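Long-range contacts in acetyl xylan esterase (Metagenome, PDB 6XYC), which is a bifunctional esterase of the alpha/beta hydrolase fold that removes acetyl and feruloyl groups from complex natural xylans: residues I44-A49 against I77-S82; A85-Q90 against G124-F129; A89-V94 against V146-S151; G116-S121 against A164-F169; G170-A175 against H235-N240. All coordinates share one frame; numbering follows the deposited sequence.

Contact 1: I44-A49 against I77-S82; sequences IIYGSA and INHRSS. With AES (4-(2-aminoethyl)benzenesulfonyl fluoride), chain B.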
# COMPACT_ATOMS: atom_id res chain seq x y z
N ILE A 44 -0.60 -6.84 1.24
CA ILE A 44 0.40 -6.43 0.27
C ILE A 44 -0.29 -6.01 -1.02
O ILE A 44 -1.34 -6.55 -1.40
CB ILE A 44 1.44 -7.54 -0.01
CG1 ILE A 44 0.83 -8.70 -0.80
CG2 ILE A 44 2.02 -8.06 1.31
CD1 ILE A 44 1.87 -9.75 -1.22
N ILE A 45 0.32 -5.05 -1.71
CA ILE A 45 -0.30 -4.42 -2.88
C ILE A 45 0.75 -4.26 -3.98
O ILE A 45 1.80 -3.64 -3.76
CB ILE A 45 -0.91 -3.05 -2.55
CG1 ILE A 45 -1.77 -3.11 -1.29
CG2 ILE A 45 -1.72 -2.53 -3.76
CD1 ILE A 45 -2.22 -1.74 -0.82
N TYR A 46 0.45 -4.79 -5.16
CA TYR A 46 1.38 -4.70 -6.29
C TYR A 46 1.54 -3.26 -6.75
O TYR A 46 0.71 -2.39 -6.49
CB TYR A 46 0.87 -5.55 -7.46
CG TYR A 46 -0.56 -5.22 -7.86
CD1 TYR A 46 -1.61 -6.05 -7.47
CD2 TYR A 46 -0.87 -4.10 -8.62
CE1 TYR A 46 -2.92 -5.76 -7.81
CE2 TYR A 46 -2.18 -3.81 -8.98
CZ TYR A 46 -3.20 -4.64 -8.57
OH TYR A 46 -4.50 -4.36 -8.91
N GLY A 47 2.63 -3.03 -7.48
CA GLY A 47 2.83 -1.79 -8.21
C GLY A 47 2.50 -1.97 -9.69
O GLY A 47 2.73 -3.03 -10.27
N SER A 48 1.96 -0.91 -10.28
CA SER A 48 1.48 -0.98 -11.66
C SER A 48 1.17 0.39 -12.24
O SER A 48 0.42 0.49 -13.22
CB SER A 48 0.22 -1.84 -11.74
OG SER A 48 -0.89 -1.14 -11.19
N ALA A 49 1.72 1.45 -11.65
CA ALA A 49 1.35 2.82 -12.01
C ALA A 49 -0.17 2.99 -11.96
O ALA A 49 -0.75 3.75 -12.74
CB ALA A 49 1.90 3.20 -13.39
N ILE A 77 -3.98 -8.10 -2.47
CA ILE A 77 -5.26 -7.58 -2.93
C ILE A 77 -5.14 -7.01 -4.33
O ILE A 77 -4.10 -6.48 -4.73
CB ILE A 77 -5.81 -6.50 -1.96
CG1 ILE A 77 -4.88 -5.27 -1.94
CG2 ILE A 77 -5.97 -7.06 -0.56
CD1 ILE A 77 -5.46 -4.09 -1.19
N ASN A 78 -6.23 -7.12 -5.08
CA ASN A 78 -6.43 -6.34 -6.29
C ASN A 78 -7.09 -5.01 -5.95
O ASN A 78 -7.75 -4.86 -4.92
CB ASN A 78 -7.29 -7.10 -7.30
CG ASN A 78 -6.54 -8.22 -8.00
OD1 ASN A 78 -5.31 -8.25 -8.02
ND2 ASN A 78 -7.29 -9.14 -8.58
N HIS A 79 -6.90 -4.02 -6.82
CA HIS A 79 -7.66 -2.78 -6.79
C HIS A 79 -8.04 -2.45 -8.23
O HIS A 79 -7.49 -3.01 -9.18
CB HIS A 79 -6.87 -1.62 -6.16
CG HIS A 79 -5.65 -1.22 -6.92
ND1 HIS A 79 -5.71 -0.54 -8.11
CD2 HIS A 79 -4.34 -1.42 -6.66
CE1 HIS A 79 -4.48 -0.33 -8.55
NE2 HIS A 79 -3.63 -0.85 -7.69
N ARG A 80 -9.02 -1.56 -8.38
CA ARG A 80 -9.49 -1.22 -9.72
C ARG A 80 -8.44 -0.41 -10.47
O ARG A 80 -7.65 0.33 -9.88
CB ARG A 80 -10.80 -0.43 -9.64
CG ARG A 80 -12.04 -1.29 -9.47
CD ARG A 80 -13.26 -0.43 -9.22
NE ARG A 80 -13.22 0.17 -7.89
CZ ARG A 80 -14.05 1.12 -7.47
NH1 ARG A 80 -15.01 1.58 -8.27
NH2 ARG A 80 -13.93 1.61 -6.24
N SER A 81 -8.44 -0.58 -11.79
CA SER A 81 -7.52 0.16 -12.64
C SER A 81 -7.91 1.63 -12.72
O SER A 81 -9.10 1.98 -12.73
CB SER A 81 -7.51 -0.44 -14.05
OG SER A 81 -6.82 0.40 -14.97
N SER A 82 -6.90 2.50 -12.76
CA SER A 82 -7.16 3.91 -12.99
C SER A 82 -7.92 4.13 -14.29
O SER A 82 -8.59 5.15 -14.44
CB SER A 82 -5.85 4.70 -13.03
OG SER A 82 -5.04 4.29 -14.11
C3 AES B . 5.36 5.14 -12.63
C2 AES B . 5.52 3.99 -11.92
C1 AES B . 4.83 3.82 -10.76
S AES B . 5.06 2.32 -9.92
O1S AES B . 3.76 1.61 -9.79
O2S AES B . 5.77 1.40 -10.80
C6 AES B . 3.99 4.77 -10.28
C5 AES B . 3.82 5.94 -11.00
C4 AES B . 4.51 6.11 -12.18
C7 AES B . 4.34 7.43 -13.01
C8 AES B . 4.68 8.66 -12.12
N8 AES B . 4.85 9.77 -13.00
O HOH W 1 -1.40 -7.24 -4.48
O HOH W 2 -0.94 -0.78 -8.14
O HOH W 3 -2.75 5.51 -13.53
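Tyr46, Ile77 and His79 carry this buried contact, where the end of strand 39-45 and the loop after strand 73-77 part company. The Tyr46 ring leans across the other backbone, its CE1 coming 3.4 Å from Ile77 O. Its OH does two jobs. It accepts a nearly straight bond from the backbone N of His79 (3.2 Å from OH to N, 174° at the hydrogen) and is also bonded to Ala52 O. That places OH 3.7 Å above the imidazole plane, over its centre, while the two rings, 28° from parallel, are slid so far apart that they hardly overlap. Two in-plane bonds at its edge hold the imidazole's rotation: His79 ND1 donates to Arg80 O at 2.8 Å, and NE2 meets a water at 2.7 Å that also reaches Tyr46 O and Ser48 OG, the latter hydrogen-bonded to Ala52 N as well. Ile77 sets CD1 3.8 Å from Ile45 CG1, and its N bonds to Ile44 O. Just beyond, Ala49 N donates to sulfonyl O1S of the bound inhibitor (2.8 Å), consistent with an oxyanion-hole amide. Past the last strand bond, then, tyrosine hydroxyl, imidazole and water bonds hold the two segments together.

Contact 2: A85-Q90 against G124-F129; sequences AIWPAQ and GHLSAF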
# COMPACT_ATOMS: atom_id res chain seq x y z
N ALA A 85 -11.77 3.37 -13.19
CA ALA A 85 -12.35 4.18 -12.13
C ALA A 85 -11.28 5.15 -11.66
O ALA A 85 -10.15 4.73 -11.39
CB ALA A 85 -12.82 3.31 -10.96
N ILE A 86 -11.62 6.43 -11.55
CA ILE A 86 -10.61 7.41 -11.17
C ILE A 86 -10.57 7.53 -9.65
O ILE A 86 -11.44 7.01 -8.95
CB ILE A 86 -10.85 8.78 -11.84
CG1 ILE A 86 -12.15 9.43 -11.37
CG2 ILE A 86 -10.85 8.63 -13.35
CD1 ILE A 86 -12.21 10.91 -11.66
N TRP A 87 -9.53 8.18 -9.14
CA TRP A 87 -9.41 8.45 -7.72
C TRP A 87 -10.72 9.02 -7.18
O TRP A 87 -11.32 9.89 -7.83
CB TRP A 87 -8.25 9.44 -7.50
CG TRP A 87 -7.75 9.62 -6.11
CD1 TRP A 87 -7.88 10.73 -5.34
CD2 TRP A 87 -6.98 8.68 -5.35
NE1 TRP A 87 -7.26 10.54 -4.13
CE2 TRP A 87 -6.70 9.29 -4.11
CE3 TRP A 87 -6.52 7.39 -5.58
CZ2 TRP A 87 -5.97 8.65 -3.11
CZ3 TRP A 87 -5.80 6.75 -4.58
CH2 TRP A 87 -5.54 7.38 -3.36
N PRO A 88 -11.17 8.61 -5.99
CA PRO A 88 -10.48 7.75 -5.00
C PRO A 88 -10.85 6.26 -5.01
O PRO A 88 -10.76 5.61 -3.97
CB PRO A 88 -10.92 8.36 -3.68
CG PRO A 88 -12.38 8.80 -3.97
CD PRO A 88 -12.43 9.16 -5.45
N ALA A 89 -11.25 5.74 -6.17
CA ALA A 89 -11.63 4.33 -6.24
C ALA A 89 -10.56 3.44 -5.62
O ALA A 89 -10.87 2.52 -4.85
CB ALA A 89 -11.88 3.92 -7.69
N GLN A 90 -9.29 3.72 -5.91
CA GLN A 90 -8.22 2.80 -5.54
C GLN A 90 -8.03 2.73 -4.03
O GLN A 90 -7.80 1.64 -3.49
CB GLN A 90 -6.93 3.22 -6.23
CG GLN A 90 -6.91 2.96 -7.74
CD GLN A 90 -7.76 3.94 -8.52
OE1 GLN A 90 -7.97 5.07 -8.09
NE2 GLN A 90 -8.26 3.50 -9.67
N GLY A 124 2.96 0.94 -2.93
CA GLY A 124 3.51 1.67 -1.80
C GLY A 124 2.80 2.99 -1.57
O GLY A 124 2.64 3.42 -0.43
N HIS A 125 2.37 3.64 -2.66
CA HIS A 125 1.55 4.84 -2.55
C HIS A 125 0.24 4.55 -1.82
O HIS A 125 -0.15 5.28 -0.91
CB HIS A 125 1.28 5.38 -3.96
CG HIS A 125 0.11 6.30 -4.05
ND1 HIS A 125 -1.17 5.86 -4.31
CD2 HIS A 125 0.03 7.65 -3.96
CE1 HIS A 125 -1.99 6.90 -4.36
NE2 HIS A 125 -1.29 8.00 -4.15
N LEU A 126 -0.45 3.46 -2.21
CA LEU A 126 -1.71 3.13 -1.57
C LEU A 126 -1.50 2.72 -0.12
O LEU A 126 -2.31 3.06 0.76
CB LEU A 126 -2.41 2.02 -2.36
CG LEU A 126 -2.86 2.45 -3.76
CD1 LEU A 126 -3.30 1.30 -4.62
CD2 LEU A 126 -3.97 3.51 -3.64
N SER A 127 -0.41 2.00 0.17
CA SER A 127 -0.10 1.62 1.54
C SER A 127 0.15 2.86 2.40
O SER A 127 -0.40 2.99 3.50
CB SER A 127 1.12 0.70 1.56
OG SER A 127 0.82 -0.54 0.95
N ALA A 128 0.98 3.78 1.90
CA ALA A 128 1.21 5.03 2.63
C ALA A 128 -0.07 5.82 2.78
O ALA A 128 -0.30 6.45 3.83
CB ALA A 128 2.28 5.86 1.92
N PHE A 129 -0.93 5.81 1.76
CA PHE A 129 -2.17 6.58 1.86
C PHE A 129 -3.10 6.01 2.92
O PHE A 129 -3.76 6.76 3.64
CB PHE A 129 -2.88 6.65 0.52
CG PHE A 129 -3.56 7.96 0.27
CD1 PHE A 129 -4.67 8.33 1.02
CD2 PHE A 129 -3.08 8.84 -0.68
CE1 PHE A 129 -5.29 9.54 0.81
CE2 PHE A 129 -3.70 10.06 -0.90
CZ PHE A 129 -4.81 10.41 -0.15
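Trp87 swings CG away from its own backbone N (chi1 -167°), sending the indole toward helix 122-131, where His125 also has its ring turned off the backbone N (chi1 161°) and comes at it from the opposite direction. With Phe129 these two make an aromatic cluster between the loop before helix 89-103 and helix 122-131, which follows the probable nucleophile elbow of this alpha/beta hydrolase fold. The pair Trp87–Phe129 is edge-to-face: the indole's six-membered ring presents its edge to the phenyl face, planes at 66°, and CZ2 stands 3.5 Å from Phe129 CE2, toward the rim. His125 meets the same end of the indole obliquely, its CE1 3.7 Å from Trp87 CH2. Leu126 adds a methyl in the indole plane, CD2 lying 3.8 Å from Trp87 CZ3, and the same methyl also rests on Gln90 CB. No hydrogen bond crosses here; Trp87 NE1 donates to Leu208 O and His125 NE2 is hydrogen-bonded to Ile209 O. A cis peptide precedes Pro88, which occupies the N-cap position of helix 89-103. Gln90 NE2 also bonds to Arg80 O, and it donates to Ala85 O at 2.8 Å, with that acceptor close to the amide plane of Gln90.

Contact 3: A89-V94 against V146-S151; sequences AQIQDV and VDIEGS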
# COMPACT_ATOMS: atom_id res chain seq x y z
N ALA A 89 -11.25 5.74 -6.17
CA ALA A 89 -11.63 4.33 -6.24
C ALA A 89 -10.56 3.44 -5.62
O ALA A 89 -10.87 2.52 -4.85
CB ALA A 89 -11.88 3.92 -7.69
N GLN A 90 -9.29 3.72 -5.91
CA GLN A 90 -8.22 2.80 -5.54
C GLN A 90 -8.03 2.73 -4.03
O GLN A 90 -7.80 1.64 -3.49
CB GLN A 90 -6.93 3.22 -6.23
CG GLN A 90 -6.91 2.96 -7.74
CD GLN A 90 -7.76 3.94 -8.52
OE1 GLN A 90 -7.97 5.07 -8.09
NE2 GLN A 90 -8.26 3.50 -9.67
N ILE A 91 -8.11 3.86 -3.33
CA ILE A 91 -7.97 3.79 -1.88
C ILE A 91 -9.25 3.27 -1.23
O ILE A 91 -9.19 2.59 -0.20
CB ILE A 91 -7.56 5.17 -1.31
CG1 ILE A 91 -7.26 5.06 0.18
CG2 ILE A 91 -8.63 6.21 -1.56
CD1 ILE A 91 -6.18 4.04 0.54
N GLN A 92 -10.42 3.53 -1.82
CA GLN A 92 -11.65 2.92 -1.33
C GLN A 92 -11.58 1.40 -1.45
O GLN A 92 -12.08 0.67 -0.59
CB GLN A 92 -12.86 3.45 -2.09
CG GLN A 92 -13.27 4.85 -1.71
CD GLN A 92 -14.62 5.22 -2.28
OE1 GLN A 92 -15.34 4.37 -2.79
NE2 GLN A 92 -14.97 6.50 -2.20
N ASP A 93 -10.96 0.90 -2.52
CA ASP A 93 -10.76 -0.53 -2.67
C ASP A 93 -9.89 -1.08 -1.55
O ASP A 93 -10.23 -2.08 -0.91
CB ASP A 93 -10.14 -0.84 -4.03
CG ASP A 93 -11.11 -0.60 -5.17
OD1 ASP A 93 -12.32 -0.45 -4.91
OD2 ASP A 93 -10.66 -0.56 -6.34
N VAL A 94 -8.76 -0.42 -1.29
CA VAL A 94 -7.86 -0.85 -0.22
C VAL A 94 -8.60 -0.86 1.11
O VAL A 94 -8.52 -1.82 1.88
CB VAL A 94 -6.62 0.05 -0.17
CG1 VAL A 94 -5.75 -0.34 1.03
CG2 VAL A 94 -5.84 -0.04 -1.47
N VAL A 146 -12.83 14.35 -1.71
CA VAL A 146 -12.80 12.94 -2.09
C VAL A 146 -13.14 12.08 -0.89
O VAL A 146 -12.69 12.35 0.24
CB VAL A 146 -11.44 12.52 -2.70
CG1 VAL A 146 -11.20 13.24 -4.02
CG2 VAL A 146 -10.31 12.78 -1.71
N ASP A 147 -13.92 11.03 -1.13
CA ASP A 147 -14.33 10.09 -0.10
C ASP A 147 -13.28 8.98 -0.02
O ASP A 147 -13.18 8.14 -0.92
CB ASP A 147 -15.71 9.53 -0.44
CG ASP A 147 -16.22 8.55 0.59
OD1 ASP A 147 -15.52 8.30 1.59
OD2 ASP A 147 -17.34 8.02 0.39
N ILE A 148 -12.49 8.99 1.05
CA ILE A 148 -11.39 8.05 1.20
C ILE A 148 -11.89 6.71 1.72
O ILE A 148 -11.60 5.65 1.15
CB ILE A 148 -10.31 8.64 2.12
CG1 ILE A 148 -9.68 9.88 1.48
CG2 ILE A 148 -9.26 7.60 2.46
CD1 ILE A 148 -9.10 9.65 0.11
N GLU A 149 -12.66 6.73 2.82
CA GLU A 149 -13.16 5.49 3.41
C GLU A 149 -14.04 4.72 2.43
O GLU A 149 -13.91 3.50 2.29
CB GLU A 149 -13.93 5.80 4.69
CG GLU A 149 -14.62 4.61 5.32
CD GLU A 149 -13.66 3.66 5.99
OE1 GLU A 149 -12.45 3.98 6.07
OE2 GLU A 149 -14.11 2.58 6.45
N GLY A 150 -14.95 5.42 1.76
CA GLY A 150 -15.85 4.77 0.82
C GLY A 150 -16.92 3.94 1.51
O GLY A 150 -16.99 3.83 2.74
N SER A 151 -17.77 3.34 0.68
CA SER A 151 -18.91 2.56 1.14
C SER A 151 -18.97 1.19 0.47
O SER A 151 -20.04 0.59 0.39
CB SER A 151 -20.23 3.30 0.87
OG SER A 151 -20.43 4.39 1.75
O HOH W 4 -14.57 1.53 0.57
O HOH W 5 -17.99 4.09 -2.05
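Asp147, at the end of the hairpin strand 144-147, offers its backbone O to the amide of Gln92 on helix 89-103. NE2 donates to that O at 2.7 Å and almost straight (173°), the acceptor lying in the amide plane of Gln92. The carboxylate of Asp147 makes an Asx motif at the same time: OD1, met from above its plane, accepts from Gly150 N at 2.9 Å, which closes the turn, and Lys137 forms a salt bridge to the same oxygen. Ile148 comes next, with CD1 3.9 Å from Ile91 CG2 and its CG2 against Ile91 CG1, an apolar patch that continues onto Phe129. Its backbone O also lies 3.4 Å from Gln92 CG. The Glu149 carboxylate is bonded to Ser160 and forms a salt bridge with Arg99, while its backbone O shares a water with Gln92 O. Gly150 has a positive phi (73°) and no side chain, which lets Gln92 CD come within 3.4 Å of its CA. The glutamine chain, extended beyond CG, reaches across to the turn and joins helix 89-103 to the end of the hairpin. At Ser151 the backbone N donates to a second water at 2.8 Å, and this water in turn donates to Gln92 OE1.

Contact 4: G116-S121 against A164-F169; sequences GITGFS and AVVDWF. With AES (4-(2-aminoethyl)benzenesulfonyl fluoride), chain B.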
# COMPACT_ATOMS: atom_id res chain seq x y z
N GLY A 116 -0.59 -5.03 9.32
CA GLY A 116 0.29 -4.14 8.59
C GLY A 116 -0.05 -4.10 7.12
O GLY A 116 -0.86 -4.89 6.62
N ILE A 117 0.57 -3.17 6.41
CA ILE A 117 0.31 -2.99 4.99
C ILE A 117 1.60 -2.56 4.30
O ILE A 117 2.39 -1.79 4.85
CB ILE A 117 -0.84 -1.98 4.76
CG1 ILE A 117 -1.35 -2.07 3.33
CG2 ILE A 117 -0.39 -0.56 5.08
CD1 ILE A 117 -2.70 -1.42 3.10
N THR A 118 1.81 -3.09 3.09
CA THR A 118 3.01 -2.79 2.33
C THR A 118 2.70 -2.95 0.85
O THR A 118 1.77 -3.67 0.46
CB THR A 118 4.18 -3.72 2.73
OG1 THR A 118 5.36 -3.37 2.00
CG2 THR A 118 3.82 -5.18 2.46
N GLY A 119 3.46 -2.25 0.02
CA GLY A 119 3.30 -2.32 -1.42
C GLY A 119 4.50 -1.68 -2.07
O GLY A 119 5.28 -0.97 -1.41
N PHE A 120 4.67 -1.93 -3.37
CA PHE A 120 5.76 -1.31 -4.11
C PHE A 120 5.23 -0.41 -5.23
O PHE A 120 4.21 -0.71 -5.84
CB PHE A 120 6.75 -2.39 -4.67
CG PHE A 120 6.11 -3.56 -5.37
CD1 PHE A 120 5.63 -4.65 -4.66
CD2 PHE A 120 6.05 -3.59 -6.75
CE1 PHE A 120 5.06 -5.71 -5.32
CE2 PHE A 120 5.49 -4.65 -7.40
CZ PHE A 120 5.00 -5.72 -6.69
N SER A 121 5.94 0.71 -5.48
CA SER A 121 5.52 1.77 -6.37
C SER A 121 4.08 2.14 -6.03
O SER A 121 3.79 2.55 -4.90
CB SER A 121 5.69 1.37 -7.84
OG SER A 121 5.77 2.52 -8.65
N ALA A 164 0.93 -0.49 10.77
CA ALA A 164 2.30 -0.21 10.36
C ALA A 164 2.35 -0.26 8.84
O ALA A 164 1.54 -0.94 8.21
CB ALA A 164 3.29 -1.21 10.98
N VAL A 165 3.31 0.46 8.27
CA VAL A 165 3.40 0.60 6.82
C VAL A 165 4.84 0.36 6.39
O VAL A 165 5.77 0.85 7.03
CB VAL A 165 2.93 1.99 6.35
CG1 VAL A 165 3.11 2.13 4.84
CG2 VAL A 165 1.49 2.25 6.76
N VAL A 166 5.02 -0.38 5.31
CA VAL A 166 6.30 -0.46 4.61
C VAL A 166 6.08 0.01 3.18
O VAL A 166 5.29 -0.59 2.43
CB VAL A 166 6.90 -1.88 4.64
CG1 VAL A 166 8.15 -1.93 3.78
CG2 VAL A 166 7.22 -2.28 6.06
N ASP A 167 6.77 1.08 2.80
CA ASP A 167 6.58 1.76 1.52
C ASP A 167 7.81 1.47 0.67
O ASP A 167 8.90 2.00 0.94
CB ASP A 167 6.37 3.25 1.75
CG ASP A 167 6.63 4.09 0.52
OD1 ASP A 167 6.55 3.57 -0.61
OD2 ASP A 167 6.92 5.29 0.70
N TRP A 168 7.65 0.63 -0.35
CA TRP A 168 8.72 0.34 -1.30
C TRP A 168 8.61 1.31 -2.47
O TRP A 168 7.72 1.18 -3.31
CB TRP A 168 8.66 -1.10 -1.81
CG TRP A 168 8.85 -2.21 -0.82
CD1 TRP A 168 7.88 -2.79 -0.06
CD2 TRP A 168 10.06 -2.92 -0.53
NE1 TRP A 168 8.42 -3.80 0.70
CE2 TRP A 168 9.76 -3.90 0.44
CE3 TRP A 168 11.39 -2.82 -0.99
CZ2 TRP A 168 10.72 -4.76 0.96
CZ3 TRP A 168 12.34 -3.67 -0.46
CH2 TRP A 168 12.00 -4.64 0.49
N PHE A 169 9.54 2.27 -2.53
CA PHE A 169 9.68 3.24 -3.63
C PHE A 169 8.34 3.69 -4.22
O PHE A 169 8.12 3.64 -5.43
CB PHE A 169 10.62 2.71 -4.74
CG PHE A 169 10.39 1.25 -5.15
CD1 PHE A 169 11.18 0.23 -4.61
CD2 PHE A 169 9.45 0.91 -6.12
CE1 PHE A 169 10.99 -1.09 -4.99
CE2 PHE A 169 9.26 -0.42 -6.49
CZ PHE A 169 10.04 -1.42 -5.93
C3 AES B . 5.36 5.14 -12.63
C2 AES B . 5.52 3.99 -11.92
C1 AES B . 4.83 3.82 -10.76
S AES B . 5.06 2.32 -9.92
O1S AES B . 3.76 1.61 -9.79
O2S AES B . 5.77 1.40 -10.80
C6 AES B . 3.99 4.77 -10.28
C5 AES B . 3.82 5.94 -11.00
C4 AES B . 4.51 6.11 -12.18
C7 AES B . 4.34 7.43 -13.01
C8 AES B . 4.68 8.66 -12.12
N8 AES B . 4.85 9.77 -13.00
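The indole of Trp168 has Thr118 OG1 and Gly119 O at its edge, both near the ring plane, with CD1 3.3 Å from that hydroxyl oxygen. Phe169 is placed differently: Trp168 CB lies over one face of its ring, toward the rim, and its CZ comes 3.7 Å from Phe120 CB. The strand segments 116-120 and 164-168 pair in parallel, their axes 4.8 Å apart and 7° from aligned. Trp168 N donates to Gly119 O, and Val166 N to Ile117 O at 3.0 Å. Thr118 holds OG1 opposite its backbone N (chi1 -177°), which brings the hydroxyl over to Val166 O; it donates there at 2.8 Å from above the carbonyl plane, and the same oxygen also takes a long, weak bond from Gly119 N. The pairing runs right up to Ser121, whose N donates to Trp168 O at 2.8 Å. The backbone of Ser121 has a positive phi, as in the strained turn of a nucleophile elbow, and its OG is bonded covalently to the inhibitor sulfur (1.5 Å), consistent with a catalytic serine partnered by His262 and Asp230. In the central sheet the pair stands between strands 39-45 and 222-227; helix 269-284 packs on the Ala164, Val166 and Trp168 face, and Ile117 on the other face reaches Val162.

Contact 5: G170-A175 against H235-N240; sequences GPVDMA and HCQSVN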
# COMPACT_ATOMS: atom_id res chain seq x y z
N GLY A 170 7.45 4.20 -3.36
CA GLY A 170 6.15 4.67 -3.79
C GLY A 170 6.17 6.13 -4.21
O GLY A 170 6.87 6.96 -3.63
N PRO A 171 5.41 6.46 -5.26
CA PRO A 171 5.19 7.86 -5.63
C PRO A 171 4.19 8.49 -4.67
O PRO A 171 3.00 8.12 -4.67
CB PRO A 171 4.65 7.77 -7.06
CG PRO A 171 3.91 6.48 -7.09
CD PRO A 171 4.67 5.54 -6.17
N VAL A 172 4.64 9.44 -3.87
CA VAL A 172 3.83 9.91 -2.75
C VAL A 172 3.69 11.43 -2.73
O VAL A 172 2.98 11.99 -1.89
CB VAL A 172 4.44 9.43 -1.41
CG1 VAL A 172 4.43 7.92 -1.31
CG2 VAL A 172 5.87 9.98 -1.24
N ASP A 173 4.38 12.11 -3.65
CA ASP A 173 4.49 13.57 -3.66
C ASP A 173 4.40 14.01 -5.12
O ASP A 173 5.38 14.41 -5.76
CB ASP A 173 5.80 14.02 -2.99
CG ASP A 173 5.94 15.52 -2.90
OD1 ASP A 173 4.92 16.24 -2.99
OD2 ASP A 173 7.08 16.00 -2.74
N MET A 174 3.20 13.94 -5.69
CA MET A 174 3.04 14.17 -7.12
C MET A 174 3.19 15.63 -7.51
O MET A 174 3.32 15.93 -8.70
CB MET A 174 1.69 13.63 -7.59
CG MET A 174 1.78 12.24 -8.21
SD MET A 174 2.49 10.99 -7.12
CE MET A 174 1.13 10.69 -5.99
N ALA A 175 3.20 16.55 -6.53
CA ALA A 175 3.55 17.94 -6.83
C ALA A 175 5.01 18.07 -7.27
O ALA A 175 5.37 19.06 -7.90
CB ALA A 175 3.30 18.82 -5.61
N HIS A 235 14.05 8.72 -6.23
CA HIS A 235 14.47 8.67 -4.83
C HIS A 235 14.00 9.88 -4.04
O HIS A 235 13.67 9.77 -2.85
CB HIS A 235 16.00 8.56 -4.85
CG HIS A 235 16.64 8.28 -3.53
ND1 HIS A 235 17.19 9.28 -2.76
CD2 HIS A 235 16.91 7.12 -2.88
CE1 HIS A 235 17.72 8.75 -1.67
NE2 HIS A 235 17.56 7.44 -1.72
N CYS A 236 13.95 11.06 -4.68
CA CYS A 236 13.55 12.26 -3.96
C CYS A 236 12.18 12.10 -3.31
O CYS A 236 11.91 12.72 -2.27
CB CYS A 236 13.53 13.45 -4.92
SG CYS A 236 12.36 13.31 -6.31
N GLN A 237 11.32 11.27 -3.89
CA GLN A 237 9.98 11.07 -3.32
C GLN A 237 10.06 10.53 -1.89
O GLN A 237 9.34 11.01 -1.00
CB GLN A 237 9.18 10.12 -4.22
CG GLN A 237 8.78 10.74 -5.54
CD GLN A 237 7.58 11.65 -5.42
OE1 GLN A 237 6.52 11.23 -4.95
NE2 GLN A 237 7.74 12.90 -5.83
N SER A 238 10.92 9.55 -1.65
CA SER A 238 11.05 8.98 -0.32
C SER A 238 11.86 9.87 0.62
O SER A 238 11.58 9.92 1.82
CB SER A 238 11.68 7.59 -0.40
OG SER A 238 10.79 6.67 -1.02
N VAL A 239 12.87 10.58 0.10
CA VAL A 239 13.55 11.60 0.89
C VAL A 239 12.52 12.59 1.42
O VAL A 239 12.50 12.92 2.61
CB VAL A 239 14.63 12.30 0.05
CG1 VAL A 239 15.16 13.51 0.80
CG2 VAL A 239 15.75 11.34 -0.30
N ASN A 240 11.64 13.06 0.54
CA ASN A 240 10.64 14.04 0.93
C ASN A 240 9.68 13.47 1.96
O ASN A 240 9.32 14.15 2.93
CB ASN A 240 9.87 14.53 -0.31
CG ASN A 240 10.75 15.33 -1.25
OD1 ASN A 240 11.87 15.71 -0.91
ND2 ASN A 240 10.23 15.60 -2.45
O HOH W 6 7.94 6.74 -1.05
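Gln237 OE1 takes two backbone hydrogens at once, from Val172 N at 2.8 Å and from Asp173 N at 2.7 Å. The first arrives in the carbonyl plane of the side-chain amide, the second tilted 17° from it. The other end of the amide answers the same residue: NE2 donates to Asp173 O at 2.8 Å, from above that carbonyl's plane. With three bonds, the rotation of the amide is fixed and the loop backbone is gripped at both the N and the O of Asp173. A bend at chi2 (-79°) carries the amide over to the loop; the chain slides past Val172, whose CG2 sits 3.6 Å from Gln237 O. Asn240, one turn further on, gives ND2 to Asp173 OD2 at 3.2 Å, nearly along the C-O axis; that oxygen is also bonded to His176. Further out, a water links Gly170 O to Ser238 OG, itself bonded to His226. The disulfide from Cys236 to Cys180 covalently ties helix 236-248 to the loop at Cys180. Pro171 touches the bound inhibitor. The contact thus sets helix 236-248 against the loop leaving strand 164-168, with strand 252-257 packed against the helix at Ser238 and Val239.

From the N terminus, contact 1 closes first, bringing 77-82 back beside the end of strand 39-45 after helix 56-69. Contacts 2 and 3 then start from the same stretch: 85-90 closes on helix 122-131, and 89-94 makes the longer loop to the hairpin end at 146-151, sharing Ala89 and Gln90. Contact 4 opens at 116-121, inside both of these loops, and closes at 164-169, so it crosses each of them. Contact 5 follows in series, from the loop after strand 164-168 to helix 236-248. Contacts 1 and 4 share the central sheet and the inhibitor, Arg80 joins contact 1 to contact 3 through Asp93, and His125 of contact 2 touches Pro171 of contact 5.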